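Local coordinates for protein N5-carboxyaminoimidazole ribonucleotide synthetase (Bacillus anthracis, PDB 3QFF) that probably catalyses the ATP-dependent carboxylation of aminoimidazole ribonucleotide with bicarbonate, giving N5-carboxyaminoimidazole ribonucleotide in purine biosynthesis, at residues Q105-S108 with K109-R113; F114-K117 with N118-K122. All blocks are in the same frame, centred on the assembly; numbering follows the deposited sequence.

Interactions 1 and 2 follow each other along the chain, 105-113 and then 114-122, with centres about 9 Å apart. Both are local helical contacts, partly buried, and they touch where Lys109 and Thr110 meet Thr115, Glu116 and Ala119. In interaction 1 hydroxyl groups of Ser108 and Thr110 join the backbone bonds in the short helix 105-110, and the chain goes on to Arg113, which grips ADP. Interaction 2 lies inside helix 113-122, where backbone bonding is regular. There an amide meets an aromatic ring on one flank, while buried Glu116, Lys117 and Ile120 reach other parts of the fold.

Interaction 1: Q105-S108 with K109-R113; sequences QLLS and KTQNR. With ADP (adenosine-5'-diphosphate), chain C.
Gln105 and Lys109 meet across one turn of the short helix 105-110, a local side-chain and backbone contact just ahead of helix 113-122. The Lys109 amide donates to Gln105 O over 3.2 Å. The same oxygen also takes a bond from Ser108 OG, 3.0 Å from Gln105 O, and both donors arrive from one face of its carbonyl plane. Ser108 can fold back this way because its OG sits between its own backbone N and carbonyl carbon (chi1 85°).

On the outer surface of the helix, the extended Lys109 chain crosses the bent Gln105 chain. Lys109 CE comes 3.4 Å from Gln105 NE2, a van der Waals approach, while a water weakly links Gln105 OE1 with Lys109 NZ.

One residue on, Thr110 N bonds to Leu106 O at 3.1 Å. Thr110 OG1 turns back to donate to Leu107 O, 3.0 Å away, arriving tilted from that carbonyl's plane. Its methyl CG2 rests against Leu106 CD1 at 3.9 Å. Beyond them the chain leaves this helix for the next, a connection that carries it to the nucleotide site of the ATP-grasp fold. Asn112 is the N-cap of helix 113-122, its OD1 accepting from the backbone N of Thr115. Leu107 and Ser108 also lean on helix 88-97, through Leu91 and Tyr88.

Arg113 stretches from CG to NE toward the nucleotide. Its NH1 gives ADP O2B a bond of 2.7 Å with an N-H...O angle of 166°, and that phosphate oxygen lies in the guanidinium plane, at its edge. Glu274 forms a salt bridge with Arg113 NH2, which should help hold the guanidinium against the diphosphate.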
loop_
_atom_site.group_PDB
_atom_site.type_symbol
_atom_site.label_atom_id
_atom_site.label_comp_id
_atom_site.label_asym_id
_atom_site.label_seq_id
_atom_site.Cartn_x
_atom_site.Cartn_y
_atom_site.Cartn_z
ATOM N N GLN A 105 -27.575 -12.212 0.244
ATOM C CA GLN A 105 -28.017 -13.164 1.267
ATOM C C GLN A 105 -27.215 -13.016 2.560
ATOM O O GLN A 105 -27.788 -12.939 3.652
ATOM C CB GLN A 105 -27.933 -14.608 0.761
ATOM C CG GLN A 105 -29.143 -15.455 1.158
ATOM C CD GLN A 105 -28.829 -16.942 1.356
ATOM O OE1 GLN A 105 -27.910 -17.497 0.744
ATOM N NE2 GLN A 105 -29.606 -17.591 2.221
ATOM N N LEU A 106 -25.892 -12.968 2.431
ATOM C CA LEU A 106 -25.031 -12.838 3.594
ATOM C C LEU A 106 -25.239 -11.500 4.291
ATOM O O LEU A 106 -25.396 -11.449 5.512
ATOM C CB LEU A 106 -23.562 -13.042 3.216
ATOM C CG LEU A 106 -22.527 -13.027 4.346
ATOM C CD1 LEU A 106 -23.028 -13.732 5.606
ATOM C CD2 LEU A 106 -21.256 -13.677 3.851
ATOM N N LEU A 107 -25.262 -10.424 3.514
ATOM C CA LEU A 107 -25.510 -9.098 4.072
ATOM C C LEU A 107 -26.824 -9.064 4.869
ATOM O O LEU A 107 -26.842 -8.581 6.007
ATOM C CB LEU A 107 -25.466 -8.026 2.971
ATOM C CG LEU A 107 -25.540 -6.541 3.362
ATOM C CD1 LEU A 107 -24.453 -6.141 4.353
ATOM C CD2 LEU A 107 -25.448 -5.675 2.106
ATOM N N SER A 108 -27.902 -9.614 4.307
ATOM C CA SER A 108 -29.199 -9.629 5.001
ATOM C C SER A 108 -29.170 -10.378 6.346
ATOM O O SER A 108 -29.758 -9.925 7.333
ATOM C CB SER A 108 -30.315 -10.166 4.097
ATOM O OG SER A 108 -30.372 -11.578 4.138
ATOM N N LYS A 109 -28.464 -11.504 6.384
ATOM C CA LYS A 109 -28.305 -12.271 7.623
ATOM C C LYS A 109 -27.560 -11.496 8.729
ATOM O O LYS A 109 -27.937 -11.569 9.907
ATOM C CB LYS A 109 -27.593 -13.594 7.338
ATOM C CG LYS A 109 -28.367 -14.562 6.436
ATOM C CD LYS A 109 -27.457 -15.719 6.017
ATOM C CE LYS A 109 -28.184 -16.735 5.135
ATOM N NZ LYS A 109 -27.260 -17.872 4.769
ATOM N N THR A 110 -26.511 -10.761 8.356
ATOM C CA THR A 110 -25.657 -10.068 9.341
ATOM C C THR A 110 -26.276 -8.754 9.826
ATOM O O THR A 110 -25.756 -8.115 10.735
ATOM C CB THR A 110 -24.248 -9.757 8.780
ATOM O OG1 THR A 110 -24.364 -8.872 7.654
ATOM C CG2 THR A 110 -23.543 -11.029 8.358
ATOM N N GLN A 111 -27.381 -8.348 9.217
ATOM C CA GLN A 111 -28.000 -7.064 9.550
ATOM C C GLN A 111 -28.944 -7.115 10.750
ATOM O O GLN A 111 -29.360 -6.078 11.270
ATOM C CB GLN A 111 -28.687 -6.483 8.309
ATOM C CG GLN A 111 -27.704 -5.756 7.414
ATOM C CD GLN A 111 -27.256 -4.444 8.026
ATOM O OE1 GLN A 111 -27.984 -3.443 7.977
ATOM N NE2 GLN A 111 -26.063 -4.437 8.615
ATOM N N ASN A 112 -29.262 -8.320 11.195
ATOM C CA ASN A 112 -30.174 -8.527 12.309
ATOM C C ASN A 112 -29.529 -9.513 13.277
ATOM O O ASN A 112 -29.222 -10.640 12.880
ATOM C CB ASN A 112 -31.521 -9.070 11.783
ATOM C CG ASN A 112 -32.549 -9.300 12.893
ATOM O OD1 ASN A 112 -32.319 -10.071 13.819
ATOM N ND2 ASN A 112 -33.709 -8.634 12.781
ATOM N N ARG A 113 -29.319 -9.081 14.524
ATOM C CA ARG A 113 -28.594 -9.886 15.534
ATOM C C ARG A 113 -29.217 -11.255 15.758
ATOM O O ARG A 113 -28.513 -12.244 15.966
ATOM C CB ARG A 113 -28.527 -9.160 16.883
ATOM C CG ARG A 113 -27.703 -7.882 16.880
ATOM C CD ARG A 113 -27.404 -7.448 18.317
ATOM N NE ARG A 113 -26.806 -6.115 18.354
ATOM C CZ ARG A 113 -25.496 -5.883 18.296
ATOM N NH1 ARG A 113 -25.050 -4.632 18.333
ATOM N NH2 ARG A 113 -24.637 -6.897 18.204
HETATM P PB ADP C . -21.664 -3.697 19.020
HETATM O O1B ADP C . -22.163 -2.341 19.461
HETATM O O2B ADP C . -22.414 -4.242 17.824
HETATM O O3B ADP C . -20.159 -3.772 18.907
HETATM P PA ADP C . -21.438 -6.112 20.640
HETATM O O1A ADP C . -20.129 -6.329 19.908
HETATM O O2A ADP C . -22.522 -7.164 20.584
HETATM O O3A ADP C . -22.086 -4.678 20.244
HETATM O "O5'" ADP C . -21.097 -5.912 22.198
HETATM C "C5'" ADP C . -20.344 -4.779 22.623
HETATM C "C4'" ADP C . -19.442 -5.179 23.781
HETATM O "O4'" ADP C . -20.245 -5.684 24.850
HETATM C "C3'" ADP C . -18.479 -6.291 23.395
HETATM O "O3'" ADP C . -17.205 -5.762 23.018
HETATM C "C2'" ADP C . -18.392 -7.157 24.636
HETATM O "O2'" ADP C . -17.264 -6.767 25.423
HETATM C "C1'" ADP C . -19.663 -6.863 25.418
HETATM N N9 ADP C . -20.610 -8.007 25.307
HETATM C C8 ADP C . -21.574 -8.150 24.372
HETATM N N7 ADP C . -22.265 -9.304 24.550
HETATM C C5 ADP C . -21.747 -9.925 25.622
HETATM C C6 ADP C . -22.011 -11.189 26.357
HETATM N N6 ADP C . -22.997 -12.036 25.967
HETATM N N1 ADP C . -21.230 -11.462 27.431
HETATM C C2 ADP C . -20.246 -10.635 27.832
HETATM N N3 ADP C . -19.955 -9.477 27.212
HETATM C C4 ADP C . -20.657 -9.069 26.122
HETATM O O HOH W 1 -25.922 -19.568 2.617
#

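Interaction 2: F114-K117 with N118-K122; sequences FTEK and NAIEK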
loop_
_atom_site.group_PDB
_atom_site.type_symbol
_atom_site.label_atom_id
_atom_site.label_comp_id
_atom_site.label_asym_id
_atom_site.label_seq_id
_atom_site.Cartn_x
_atom_site.Cartn_y
_atom_site.Cartn_z
ATOM N N PHE A 114 -30.543 -11.310 15.724
ATOM C CA PHE A 114 -31.241 -12.589 15.880
ATOM C C PHE A 114 -31.042 -13.493 14.667
ATOM O O PHE A 114 -30.643 -14.644 14.814
ATOM C CB PHE A 114 -32.736 -12.378 16.178
ATOM C CG PHE A 114 -33.472 -13.653 16.456
ATOM C CD1 PHE A 114 -33.388 -14.257 17.708
ATOM C CD2 PHE A 114 -34.211 -14.272 15.460
ATOM C CE1 PHE A 114 -34.064 -15.446 17.970
ATOM C CE2 PHE A 114 -34.887 -15.470 15.716
ATOM C CZ PHE A 114 -34.800 -16.057 16.974
ATOM N N THR A 115 -31.311 -12.975 13.471
ATOM C CA THR A 115 -31.055 -13.727 12.236
ATOM C C THR A 115 -29.602 -14.211 12.187
ATOM O O THR A 115 -29.326 -15.355 11.797
ATOM C CB THR A 115 -31.392 -12.884 10.988
ATOM O OG1 THR A 115 -32.703 -12.345 11.150
ATOM C CG2 THR A 115 -31.389 -13.732 9.737
ATOM N N GLU A 116 -28.694 -13.337 12.619
ATOM C CA GLU A 116 -27.259 -13.594 12.594
ATOM C C GLU A 116 -26.899 -14.792 13.478
ATOM O O GLU A 116 -26.235 -15.714 13.013
ATOM C CB GLU A 116 -26.487 -12.339 13.025
ATOM C CG GLU A 116 -24.964 -12.430 13.021
ATOM C CD GLU A 116 -24.317 -11.097 13.364
ATOM O OE1 GLU A 116 -24.646 -10.511 14.424
ATOM O OE2 GLU A 116 -23.492 -10.606 12.567
ATOM N N LYS A 117 -27.348 -14.778 14.734
ATOM C CA LYS A 117 -27.106 -15.900 15.648
ATOM C C LYS A 117 -27.702 -17.227 15.164
ATOM O O LYS A 117 -27.040 -18.279 15.261
ATOM C CB LYS A 117 -27.529 -15.549 17.077
ATOM C CG LYS A 117 -26.450 -14.721 17.769
ATOM C CD LYS A 117 -26.766 -14.421 19.212
ATOM C CE LYS A 117 -25.482 -14.214 20.013
ATOM N NZ LYS A 117 -24.584 -13.174 19.398
ATOM N N ASN A 118 -28.913 -17.173 14.603
ATOM C CA ASN A 118 -29.545 -18.357 14.023
ATOM C C ASN A 118 -28.701 -18.941 12.902
ATOM O O ASN A 118 -28.549 -20.162 12.810
ATOM C CB ASN A 118 -30.927 -18.044 13.438
ATOM C CG ASN A 118 -31.983 -17.810 14.496
ATOM O OD1 ASN A 118 -31.851 -18.220 15.655
ATOM N ND2 ASN A 118 -33.057 -17.153 14.095
ATOM N N ALA A 119 -28.194 -18.063 12.036
ATOM C CA ALA A 119 -27.384 -18.481 10.906
ATOM C C ALA A 119 -26.107 -19.140 11.414
ATOM O O ALA A 119 -25.708 -20.191 10.905
ATOM C CB ALA A 119 -27.064 -17.308 9.982
ATOM N N ILE A 120 -25.485 -18.537 12.430
ATOM C CA ILE A 120 -24.251 -19.103 13.013
ATOM C C ILE A 120 -24.505 -20.510 13.582
ATOM O O ILE A 120 -23.778 -21.447 13.281
ATOM C CB ILE A 120 -23.636 -18.166 14.093
ATOM C CG1 ILE A 120 -23.109 -16.877 13.444
ATOM C CG2 ILE A 120 -22.503 -18.868 14.852
ATOM C CD1 ILE A 120 -22.779 -15.752 14.449
ATOM N N GLU A 121 -25.549 -20.643 14.394
ATOM C CA GLU A 121 -25.894 -21.932 14.990
ATOM C C GLU A 121 -26.249 -22.974 13.939
ATOM O O GLU A 121 -25.868 -24.127 14.059
ATOM C CB GLU A 121 -27.052 -21.763 15.949
ATOM C CG GLU A 121 -26.682 -20.968 17.169
ATOM C CD GLU A 121 -27.666 -21.168 18.289
ATOM O OE1 GLU A 121 -28.863 -20.933 18.050
ATOM O OE2 GLU A 121 -27.236 -21.562 19.397
ATOM N N LYS A 122 -26.977 -22.557 12.905
ATOM C CA LYS A 122 -27.326 -23.460 11.802
ATOM C C LYS A 122 -26.093 -23.890 11.017
ATOM O O LYS A 122 -26.086 -24.954 10.417
ATOM C CB LYS A 122 -28.379 -22.827 10.889
ATOM C CG LYS A 122 -29.751 -22.744 11.565
ATOM C CD LYS A 122 -30.791 -21.999 10.718
ATOM C CE LYS A 122 -32.076 -21.773 11.522
ATOM N NZ LYS A 122 -33.150 -21.125 10.708
#
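Asn118 sets its carboxamide over one face of the Phe114 ring, one helical turn earlier, near the rim and almost upright to it. ND2 comes within 3.0 Å of Phe114 CE2, a tight approach over the rim, while Asn118 OD1 stands 3.9 Å above the ring plane, also offset from its centre. Ring and amide planes are 81° apart, so the two groups do not stack. Phe114 CG lies anti to its backbone N (chi1 -175°), whereas Asn118 CG lies beside its own N (chi1 -73°), and these two choices bring the side chains together along the same flank of the helix.

Beneath that pair the backbone is bonded in regular alpha-helical fashion. Asn118 N donates to Phe114 O at 3.1 Å, and Ala119 N to Thr115 O at 2.9 Å. Ile120 N and Glu121 N follow on Glu116 O and Lys117 O. Ile120 CG1 lies 3.4 Å from Glu116 O, and its CD1 approaches Glu116 CG at 4.2 Å, a looser aliphatic touch.

Further out, the polar ends are held by other parts of the chain. Asn118 OD1 is hydrogen-bonded to Tyr130 OH, which should help set the rotation of the carboxamide; Glu121 OE1 bonds to the same hydroxyl. Glu116 OE2 accepts from the backbone N of Leu275, and Ile120 packs on Ile272 and Leu275, so strand 270-276 backs the side of the helix that carries Glu116 and Ile120.

Buried Lys117 bends at its last torsion and forms a salt bridge with Glu188, itself hydrogen-bonded to ADP. The Lys117 side chain lies about 6 Å from the bound ADP and acts in the second shell through Glu188, while the start of helix 113-122 contacts the nucleotide directly through Arg113, in the ATP-grasp nucleotide site.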